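Local coordinates for protein pantothenate synthetase (Francisella tularensis subsp. tularensis, PDB 3N8H) that probably joins pantoate to beta-alanine in an ATP-dependent reaction through a pantoyl-adenylate intermediate, giving pantothenate, at residues L194-I205 / F245-I253; M131-Q140 / L159-I169. All coordinates share one frame; numbering follows the deposited sequence.

Contact 1 of 2, residues L194-I205 / F245-I253; sequences LTSTDIEIANKI and FYIGKVRLI
Ile247 pushes its whole side chain against helix 196-205 and meets four of its residues, plus Leu194 just before it. CB lies 4.2 Å from CD2 of Leu194. CG2 passes the side chain of Asp198, 3.9 Å from its OD1, and also touches Ile201. CG1 is anti to the carbonyl carbon (chi1 -53°) and lies at the edge of the Phe245 ring, in its plane. The extended chain carries CD1 to the helix backbone, 3.6 Å from Ala202 CB and equally close to Ala202 N. Ile205 places CD1 over one face of the Phe245 ring, a CH-pi contact at 3.9 Å from the centroid. Leu194 CD2 packs against Val250, 3.8 Å from its CB; the two side chains cross at about a right angle. Thr195 and Asp198 form a capping box: Asp198 N donates to Thr195 OG1, and Thr195 N to Asp198 OD2. Strands 240-247 and 250-257 form a beta hairpin with a type II' turn from Ile247 to Val250. Strand 230-237 completes the sheet beyond strand 240-247, and Phe245 touches its Leu231. Helix 196-210 packs on one face of this antiparallel sheet, segment 196-205 running roughly antiparallel to strand 245-247.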
loop_
_atom_site.group_PDB
_atom_site.type_symbol
_atom_site.label_atom_id
_atom_site.label_comp_id
_atom_site.label_asym_id
_atom_site.label_seq_id
_atom_site.Cartn_x
_atom_site.Cartn_y
_atom_site.Cartn_z
ATOM N N LEU A 194 8.655 30.541 -13.184
ATOM C CA LEU A 194 8.479 31.250 -14.453
ATOM C C LEU A 194 9.083 32.645 -14.414
ATOM O O LEU A 194 8.847 33.410 -13.468
ATOM C CB LEU A 194 7.002 31.398 -14.790
ATOM C CG LEU A 194 6.147 30.151 -14.993
ATOM C CD1 LEU A 194 4.659 30.585 -15.044
ATOM C CD2 LEU A 194 6.576 29.411 -16.261
ATOM N N THR A 195 9.844 32.985 -15.449
ATOM C CA THR A 195 10.337 34.343 -15.590
ATOM C C THR A 195 9.186 35.247 -16.019
ATOM O O THR A 195 8.071 34.782 -16.266
ATOM C CB THR A 195 11.459 34.447 -16.646
ATOM O OG1 THR A 195 10.911 34.196 -17.948
ATOM C CG2 THR A 195 12.578 33.447 -16.346
ATOM N N SER A 196 9.476 36.540 -16.120
ATOM C CA SER A 196 8.495 37.521 -16.563
ATOM C C SER A 196 7.980 37.243 -17.979
ATOM O O SER A 196 6.773 37.342 -18.237
ATOM C CB SER A 196 9.083 38.928 -16.482
ATOM O OG SER A 196 10.386 38.952 -17.045
ATOM N N THR A 197 8.885 36.912 -18.896
ATOM C CA THR A 197 8.474 36.595 -20.262
ATOM C C THR A 197 7.730 35.257 -20.329
ATOM O O THR A 197 6.809 35.114 -21.123
ATOM C CB THR A 197 9.653 36.617 -21.278
ATOM O OG1 THR A 197 10.670 35.698 -20.875
ATOM C CG2 THR A 197 10.249 38.013 -21.385
ATOM N N ASP A 198 8.129 34.295 -19.491
ATOM C CA ASP A 198 7.396 33.032 -19.339
ATOM C C ASP A 198 5.943 33.296 -18.929
ATOM O O ASP A 198 5.021 32.678 -19.451
ATOM C CB ASP A 198 8.030 32.135 -18.275
ATOM C CG ASP A 198 9.405 31.629 -18.667
ATOM O OD1 ASP A 198 9.830 31.894 -19.809
ATOM O OD2 ASP A 198 10.060 30.965 -17.827
ATOM N N ILE A 199 5.768 34.182 -17.951
ATOM C CA ILE A 199 4.448 34.587 -17.483
ATOM C C ILE A 199 3.580 35.076 -18.635
ATOM O O ILE A 199 2.379 34.822 -18.663
ATOM C CB ILE A 199 4.554 35.726 -16.427
ATOM C CG1 ILE A 199 5.199 35.207 -15.140
ATOM C CG2 ILE A 199 3.186 36.304 -16.127
ATOM C CD1 ILE A 199 4.413 34.096 -14.472
ATOM N N GLU A 200 4.181 35.792 -19.583
ATOM C CA GLU A 200 3.403 36.384 -20.667
ATOM C C GLU A 200 3.033 35.320 -21.710
ATOM O O GLU A 200 1.971 35.367 -22.339
ATOM C CB GLU A 200 4.151 37.557 -21.315
ATOM C CG GLU A 200 5.421 37.161 -22.071
ATOM C CD GLU A 200 5.757 38.101 -23.225
ATOM O OE1 GLU A 200 6.955 38.414 -23.407
ATOM O OE2 GLU A 200 4.824 38.523 -23.950
ATOM N N ILE A 201 3.914 34.351 -21.886
ATOM C CA ILE A 201 3.589 33.201 -22.715
ATOM C C ILE A 201 2.441 32.433 -22.063
ATOM O O ILE A 201 1.479 32.066 -22.722
ATOM C CB ILE A 201 4.795 32.302 -22.861
ATOM C CG1 ILE A 201 5.894 33.065 -23.620
ATOM C CG2 ILE A 201 4.408 30.997 -23.566
ATOM C CD1 ILE A 201 7.218 32.319 -23.631
ATOM N N ALA A 202 2.541 32.192 -20.763
ATOM C CA ALA A 202 1.488 31.460 -20.080
ATOM C C ALA A 202 0.143 32.149 -20.306
ATOM O O ALA A 202 -0.840 31.491 -20.652
ATOM C CB ALA A 202 1.800 31.318 -18.590
ATOM N N ASN A 203 0.100 33.472 -20.135
ATOM C CA ASN A 203 -1.145 34.235 -20.337
ATOM C C ASN A 203 -1.683 34.164 -21.777
ATOM O O ASN A 203 -2.892 34.046 -21.986
ATOM C CB ASN A 203 -0.989 35.697 -19.893
ATOM C CG ASN A 203 -0.835 35.850 -18.369
ATOM O OD1 ASN A 203 -1.347 35.042 -17.576
ATOM N ND2 ASN A 203 -0.136 36.906 -17.962
ATOM N N LYS A 204 -0.792 34.237 -22.762
ATOM C CA LYS A 204 -1.176 34.044 -24.157
ATOM C C LYS A 204 -1.813 32.674 -24.416
ATOM O O LYS A 204 -2.778 32.569 -25.160
ATOM C CB LYS A 204 0.015 34.247 -25.103
ATOM C CG LYS A 204 0.406 35.702 -25.313
ATOM C CD LYS A 204 1.591 35.846 -26.271
ATOM C CE LYS A 204 2.870 35.269 -25.672
ATOM N NZ LYS A 204 4.076 35.633 -26.458
ATOM N N ILE A 205 -1.251 31.629 -23.830
ATOM C CA ILE A 205 -1.837 30.304 -23.944
ATOM C C ILE A 205 -3.308 30.337 -23.487
ATOM O O ILE A 205 -4.189 29.772 -24.147
ATOM C CB ILE A 205 -1.061 29.261 -23.097
ATOM C CG1 ILE A 205 0.324 28.984 -23.693
ATOM C CG2 ILE A 205 -1.865 27.950 -22.958
ATOM C CD1 ILE A 205 1.176 28.046 -22.835
ATOM N N PHE A 245 1.855 21.269 -20.543
ATOM C CA PHE A 245 2.811 21.922 -21.445
ATOM C C PHE A 245 4.006 22.409 -20.654
ATOM O O PHE A 245 3.924 22.562 -19.432
ATOM C CB PHE A 245 2.156 23.107 -22.152
ATOM C CG PHE A 245 1.581 24.123 -21.211
ATOM C CD1 PHE A 245 2.346 25.199 -20.779
ATOM C CD2 PHE A 245 0.273 23.996 -20.741
ATOM C CE1 PHE A 245 1.827 26.140 -19.902
ATOM C CE2 PHE A 245 -0.261 24.936 -19.855
ATOM C CZ PHE A 245 0.518 26.009 -19.434
ATOM N N TYR A 246 5.116 22.647 -21.355
ATOM C CA TYR A 246 6.297 23.234 -20.756
ATOM C C TYR A 246 6.394 24.684 -21.219
ATOM O O TYR A 246 6.076 24.992 -22.363
ATOM C CB TYR A 246 7.572 22.505 -21.209
ATOM C CG TYR A 246 7.970 21.297 -20.387
ATOM C CD1 TYR A 246 8.727 21.440 -19.231
ATOM C CD2 TYR A 246 7.594 20.011 -20.773
ATOM C CE1 TYR A 246 9.100 20.333 -18.483
ATOM C CE2 TYR A 246 7.949 18.898 -20.024
ATOM C CZ TYR A 246 8.701 19.065 -18.886
ATOM O OH TYR A 246 9.060 17.963 -18.140
ATOM N N ILE A 247 6.819 25.577 -20.321
ATOM C CA ILE A 247 7.360 26.863 -20.753
ATOM C C ILE A 247 8.771 26.892 -20.183
ATOM O O ILE A 247 8.959 26.823 -18.952
ATOM C CB ILE A 247 6.530 28.096 -20.285
ATOM C CG1 ILE A 247 5.066 27.942 -20.691
ATOM C CG2 ILE A 247 7.105 29.395 -20.885
ATOM C CD1 ILE A 247 4.175 29.036 -20.159
ATOM N N GLY A 248 9.764 26.941 -21.065
ATOM C CA GLY A 248 11.129 26.674 -20.639
ATOM C C GLY A 248 11.193 25.305 -19.972
ATOM O O GLY A 248 10.797 24.293 -20.567
ATOM N N LYS A 249 11.684 25.270 -18.733
ATOM C CA LYS A 249 11.821 24.010 -17.990
ATOM C C LYS A 249 10.676 23.773 -17.021
ATOM O O LYS A 249 10.714 22.832 -16.213
ATOM C CB LYS A 249 13.134 23.971 -17.203
ATOM C CG LYS A 249 14.352 23.552 -18.009
ATOM C CD LYS A 249 15.095 24.743 -18.574
ATOM C CE LYS A 249 16.353 24.287 -19.314
ATOM N NZ LYS A 249 17.217 25.425 -19.759
ATOM N N VAL A 250 9.653 24.620 -17.102
ATOM C CA VAL A 250 8.558 24.574 -16.139
ATOM C C VAL A 250 7.394 23.812 -16.733
ATOM O O VAL A 250 6.860 24.204 -17.767
ATOM C CB VAL A 250 8.100 26.012 -15.698
ATOM C CG1 VAL A 250 6.922 25.936 -14.697
ATOM C CG2 VAL A 250 9.257 26.768 -15.103
ATOM N N ARG A 251 6.994 22.721 -16.076
ATOM C CA ARG A 251 5.920 21.901 -16.615
ATOM C C ARG A 251 4.624 22.195 -15.858
ATOM O O ARG A 251 4.555 21.979 -14.651
ATOM C CB ARG A 251 6.262 20.413 -16.529
ATOM C CG ARG A 251 5.314 19.491 -17.297
ATOM C CD ARG A 251 5.626 18.002 -16.996
ATOM N NE ARG A 251 4.671 17.153 -17.684
ATOM C CZ ARG A 251 3.492 16.790 -17.175
ATOM N NH1 ARG A 251 3.161 17.165 -15.959
ATOM N NH2 ARG A 251 2.658 16.035 -17.881
ATOM N N LEU A 252 3.621 22.702 -16.572
ATOM C CA LEU A 252 2.303 23.006 -15.989
ATOM C C LEU A 252 1.185 22.147 -16.587
ATOM O O LEU A 252 1.273 21.747 -17.749
ATOM C CB LEU A 252 1.957 24.469 -16.226
ATOM C CG LEU A 252 2.957 25.475 -15.645
ATOM C CD1 LEU A 252 2.438 26.881 -15.879
ATOM C CD2 LEU A 252 3.226 25.185 -14.147
ATOM N N ILE A 253 0.141 21.876 -15.788
ATOM C CA ILE A 253 -0.994 21.076 -16.238
ATOM C C ILE A 253 -2.281 21.792 -15.895
ATOM O O ILE A 253 -2.312 22.703 -15.042
ATOM C CB ILE A 253 -1.021 19.639 -15.615
ATOM C CG1 ILE A 253 -1.698 19.609 -14.225
ATOM C CG2 ILE A 253 0.379 19.043 -15.567
ATOM C CD1 ILE A 253 -1.729 18.226 -13.565
#

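Contact 2 of 2, residues M131-Q140 / L159-I169; sequences MLTVVLKLLQ and LIKQLVKDFFI
Leu163 lays its CD2 methyl against helix 131-140, 3.8 Å from Val135 CG1 and equally near the backbone N of Leu136. Its CG is anti to the backbone N (chi1 -176°), which directs CD2 between the side chains of Leu132, Val135, Leu136 and Leu139. This is a knob-into-hole fit. Leu132 reaches back with CD2, which rests 4.0 Å from Leu159 CB and close to the carbonyl oxygen of the same residue. The residue before it, Met131, is a selenomethionine. The bends of its chain at chi2 and chi3 bring SE to 3.8 Å from Ile160 CG1, while CE reaches Leu159 CD1. Ile160 CD1 in turn touches both methyls of Val135. The two helix segments cross at -50°, with their axes 10.6 Å apart. They flank strand 146-150 in sequence, in the order helix, strand, helix, within the parallel alpha/beta domain of this HUP-clan enzyme. Ile160 also reaches that strand at Leu147 and Leu149, and strand 172-176 at Ile173. Past the end of helix 159-166 the chain turns at Phe167 and brings Ile169 back to the neighbouring helix. Ile169 CD1 touches Leu136 CD1 at 3.6 Å and Leu139 CD1 at 3.9 Å. Leu139 CD1 also meets Val164 CG2. The second subunit lies against this end: Phe167 O accepts a hydrogen bond from Gln140 NE2 of the second subunit, and Asp166 OD1 pairs with Lys137 NZ of the second subunit in an intersubunit salt bridge.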
loop_
_atom_site.group_PDB
_atom_site.type_symbol
_atom_site.label_atom_id
_atom_site.label_comp_id
_atom_site.label_asym_id
_atom_site.label_seq_id
_atom_site.Cartn_x
_atom_site.Cartn_y
_atom_site.Cartn_z
HETATM N N MSE A 131 3.241 9.072 -5.601
HETATM C CA MSE A 131 2.176 9.899 -5.040
HETATM C C MSE A 131 1.265 9.064 -4.135
HETATM O O MSE A 131 0.984 9.429 -2.991
HETATM C CB MSE A 131 1.353 10.470 -6.207
HETATM C CG MSE A 131 0.246 11.409 -5.861
HETATM SE SE MSE A 131 -1.390 10.452 -5.311
HETATM C CE MSE A 131 -1.909 9.852 -7.145
ATOM N N LEU A 132 0.814 7.941 -4.661
ATOM C CA LEU A 132 -0.051 7.013 -3.918
ATOM C C LEU A 132 0.614 6.430 -2.660
ATOM O O LEU A 132 -0.040 6.252 -1.634
ATOM C CB LEU A 132 -0.488 5.872 -4.837
ATOM C CG LEU A 132 -1.523 6.312 -5.874
ATOM C CD1 LEU A 132 -1.781 5.196 -6.899
ATOM C CD2 LEU A 132 -2.828 6.743 -5.158
ATOM N N THR A 133 1.907 6.126 -2.745
ATOM C CA THR A 133 2.640 5.578 -1.607
ATOM C C THR A 133 2.757 6.621 -0.469
ATOM O O THR A 133 2.450 6.337 0.695
ATOM C CB THR A 133 4.056 5.097 -2.031
ATOM O OG1 THR A 133 3.936 4.108 -3.075
ATOM C CG2 THR A 133 4.789 4.487 -0.848
ATOM N N VAL A 134 3.170 7.830 -0.818
ATOM C CA VAL A 134 3.283 8.894 0.181
ATOM C C VAL A 134 1.900 9.302 0.697
ATOM O O VAL A 134 1.741 9.576 1.878
ATOM C CB VAL A 134 4.093 10.123 -0.329
ATOM C CG1 VAL A 134 3.253 11.015 -1.239
ATOM C CG2 VAL A 134 4.591 10.933 0.861
ATOM N N VAL A 135 0.886 9.310 -0.166
ATOM C CA VAL A 135 -0.454 9.674 0.302
ATOM C C VAL A 135 -0.987 8.635 1.314
ATOM O O VAL A 135 -1.489 8.979 2.401
ATOM C CB VAL A 135 -1.444 9.891 -0.896
ATOM C CG1 VAL A 135 -2.893 9.962 -0.415
ATOM C CG2 VAL A 135 -1.083 11.168 -1.639
ATOM N N LEU A 136 -0.816 7.361 0.978
ATOM C CA LEU A 136 -1.158 6.288 1.914
ATOM C C LEU A 136 -0.457 6.485 3.268
ATOM O O LEU A 136 -1.080 6.363 4.315
ATOM C CB LEU A 136 -0.807 4.909 1.331
ATOM C CG LEU A 136 -1.247 3.725 2.209
ATOM C CD1 LEU A 136 -2.693 3.886 2.719
ATOM C CD2 LEU A 136 -1.089 2.385 1.477
ATOM N N LYS A 137 0.839 6.769 3.242
ATOM C CA LYS A 137 1.589 7.006 4.483
ATOM C C LYS A 137 1.038 8.193 5.295
ATOM O O LYS A 137 0.834 8.105 6.512
ATOM C CB LYS A 137 3.069 7.238 4.142
ATOM C CG LYS A 137 3.827 5.955 3.772
ATOM C CD LYS A 137 5.190 6.310 3.122
ATOM C CE LYS A 137 6.052 5.044 2.924
ATOM N NZ LYS A 137 6.742 4.627 4.185
ATOM N N LEU A 138 0.784 9.300 4.598
ATOM C CA LEU A 138 0.300 10.532 5.213
ATOM C C LEU A 138 -1.071 10.340 5.856
ATOM O O LEU A 138 -1.403 10.935 6.893
ATOM C CB LEU A 138 0.225 11.634 4.157
ATOM C CG LEU A 138 1.611 12.178 3.759
ATOM C CD1 LEU A 138 1.512 13.146 2.597
ATOM C CD2 LEU A 138 2.297 12.872 4.974
ATOM N N LEU A 139 -1.875 9.513 5.217
ATOM C CA LEU A 139 -3.224 9.237 5.693
ATOM C C LEU A 139 -3.169 8.341 6.924
ATOM O O LEU A 139 -4.009 8.454 7.846
ATOM C CB LEU A 139 -4.026 8.558 4.571
ATOM C CG LEU A 139 -4.543 9.489 3.465
ATOM C CD1 LEU A 139 -5.319 8.701 2.372
ATOM C CD2 LEU A 139 -5.423 10.563 4.069
ATOM N N GLN A 140 -2.170 7.459 6.937
ATOM C CA GLN A 140 -2.005 6.482 8.013
ATOM C C GLN A 140 -1.466 7.214 9.234
ATOM O O GLN A 140 -1.774 6.884 10.371
ATOM C CB GLN A 140 -1.052 5.378 7.579
ATOM C CG GLN A 140 -1.635 4.374 6.544
ATOM C CD GLN A 140 -2.734 3.494 7.156
ATOM O OE1 GLN A 140 -3.924 3.827 7.096
ATOM N NE2 GLN A 140 -2.331 2.380 7.768
ATOM N N LEU A 159 -7.463 8.577 -8.330
ATOM C CA LEU A 159 -6.570 7.586 -7.770
ATOM C C LEU A 159 -6.633 7.580 -6.238
ATOM O O LEU A 159 -6.631 6.519 -5.608
ATOM C CB LEU A 159 -5.131 7.846 -8.250
ATOM C CG LEU A 159 -4.853 7.554 -9.710
ATOM C CD1 LEU A 159 -3.408 7.891 -10.060
ATOM C CD2 LEU A 159 -5.172 6.071 -9.983
ATOM N N ILE A 160 -6.709 8.760 -5.627
ATOM C CA ILE A 160 -6.751 8.781 -4.175
ATOM C C ILE A 160 -8.108 8.230 -3.677
ATOM O O ILE A 160 -8.180 7.604 -2.620
ATOM C CB ILE A 160 -6.418 10.197 -3.605
ATOM C CG1 ILE A 160 -4.929 10.520 -3.818
ATOM C CG2 ILE A 160 -6.791 10.308 -2.113
ATOM C CD1 ILE A 160 -4.587 11.971 -3.418
ATOM N N LYS A 161 -9.171 8.430 -4.452
ATOM C CA LYS A 161 -10.485 7.904 -4.044
ATOM C C LYS A 161 -10.414 6.388 -4.097
ATOM O O LYS A 161 -10.976 5.701 -3.241
ATOM C CB LYS A 161 -11.629 8.437 -4.926
ATOM C CG LYS A 161 -11.940 9.934 -4.766
ATOM C CD LYS A 161 -13.037 10.391 -5.751
ATOM C CE LYS A 161 -13.654 11.745 -5.361
ATOM N NZ LYS A 161 -14.627 12.232 -6.424
ATOM N N GLN A 162 -9.684 5.861 -5.083
ATOM C CA GLN A 162 -9.565 4.404 -5.212
ATOM C C GLN A 162 -8.704 3.843 -4.060
ATOM O O GLN A 162 -9.044 2.826 -3.463
ATOM C CB GLN A 162 -8.976 4.014 -6.567
ATOM C CG GLN A 162 -8.933 2.510 -6.800
ATOM C CD GLN A 162 -10.317 1.914 -6.969
ATOM O OE1 GLN A 162 -11.135 2.442 -7.718
ATOM N NE2 GLN A 162 -10.585 0.811 -6.275
ATOM N N LEU A 163 -7.620 4.544 -3.746
ATOM C CA LEU A 163 -6.758 4.210 -2.602
ATOM C C LEU A 163 -7.513 4.132 -1.275
ATOM O O LEU A 163 -7.299 3.228 -0.473
ATOM C CB LEU A 163 -5.675 5.259 -2.468
ATOM C CG LEU A 163 -4.646 5.002 -1.376
ATOM C CD1 LEU A 163 -3.612 3.962 -1.838
ATOM C CD2 LEU A 163 -3.980 6.327 -0.896
ATOM N N VAL A 164 -8.369 5.112 -1.029
ATOM C CA VAL A 164 -9.106 5.218 0.237
ATOM C C VAL A 164 -10.118 4.070 0.353
ATOM O O VAL A 164 -10.307 3.483 1.428
ATOM C CB VAL A 164 -9.762 6.643 0.381
ATOM C CG1 VAL A 164 -10.962 6.633 1.314
ATOM C CG2 VAL A 164 -8.725 7.658 0.849
ATOM N N LYS A 165 -10.700 3.714 -0.786
ATOM C CA LYS A 165 -11.642 2.613 -0.900
ATOM C C LYS A 165 -10.968 1.247 -0.698
ATOM O O LYS A 165 -11.451 0.383 0.050
ATOM C CB LYS A 165 -12.266 2.672 -2.294
ATOM C CG LYS A 165 -13.316 1.600 -2.558
ATOM C CD LYS A 165 -13.749 1.623 -4.029
ATOM C CE LYS A 165 -15.072 0.899 -4.229
ATOM N NZ LYS A 165 -15.643 1.196 -5.571
ATOM N N ASP A 166 -9.845 1.060 -1.377
ATOM C CA ASP A 166 -9.160 -0.233 -1.427
ATOM C C ASP A 166 -8.484 -0.574 -0.123
ATOM O O ASP A 166 -8.377 -1.741 0.245
ATOM C CB ASP A 166 -8.113 -0.223 -2.539
ATOM C CG ASP A 166 -8.605 -0.913 -3.814
ATOM O OD1 ASP A 166 -9.197 -2.019 -3.724
ATOM O OD2 ASP A 166 -8.388 -0.344 -4.902
ATOM N N PHE A 167 -8.034 0.444 0.597
ATOM C CA PHE A 167 -7.350 0.170 1.851
ATOM C C PHE A 167 -8.128 0.650 3.051
ATOM O O PHE A 167 -7.559 0.977 4.098
ATOM C CB PHE A 167 -5.920 0.716 1.782
ATOM C CG PHE A 167 -5.154 0.110 0.647
ATOM C CD1 PHE A 167 -4.841 -1.250 0.675
ATOM C CD2 PHE A 167 -4.829 0.852 -0.474
ATOM C CE1 PHE A 167 -4.160 -1.858 -0.382
ATOM C CE2 PHE A 167 -4.150 0.261 -1.545
ATOM C CZ PHE A 167 -3.819 -1.095 -1.507
ATOM N N PHE A 168 -9.443 0.705 2.867
ATOM C CA PHE A 168 -10.391 0.869 3.958
ATOM C C PHE A 168 -10.046 1.989 4.907
ATOM O O PHE A 168 -10.048 1.822 6.126
ATOM C CB PHE A 168 -10.545 -0.474 4.662
ATOM C CG PHE A 168 -10.912 -1.578 3.705
ATOM C CD1 PHE A 168 -12.236 -1.791 3.349
ATOM C CD2 PHE A 168 -9.934 -2.360 3.115
ATOM C CE1 PHE A 168 -12.585 -2.783 2.441
ATOM C CE2 PHE A 168 -10.286 -3.357 2.194
ATOM C CZ PHE A 168 -11.613 -3.563 1.868
ATOM N N ILE A 169 -9.747 3.143 4.328
ATOM C CA ILE A 169 -9.445 4.340 5.093
ATOM C C ILE A 169 -10.740 5.131 5.289
ATOM O O ILE A 169 -11.379 5.540 4.323
ATOM C CB ILE A 169 -8.410 5.171 4.327
ATOM C CG1 ILE A 169 -7.088 4.385 4.253
ATOM C CG2 ILE A 169 -8.234 6.569 4.942
ATOM C CD1 ILE A 169 -6.092 4.977 3.276
#

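Overall arrangement
Contact 1, a helix on the antiparallel sheet, and contact 2, two helices of the parallel alpha/beta part, lie on opposite sides of the chain's centre. Their centres are 32 Å apart and their nearest atoms about 10 Å apart. The bound adenosine monophosphate and proline probably mark the active site. From contact 1, the side chain of Leu252 is about 9 Å from each, and that of Val250 is about 4 Å from that of Arg190, a predicted ATP-binding residue. From contact 2, the side chain of Met131 is about 5 Å from the proline and about 3 Å from that of Gln156, predicted to bind pantoate. Contact 2 also borders the second subunit; contact 1 does not.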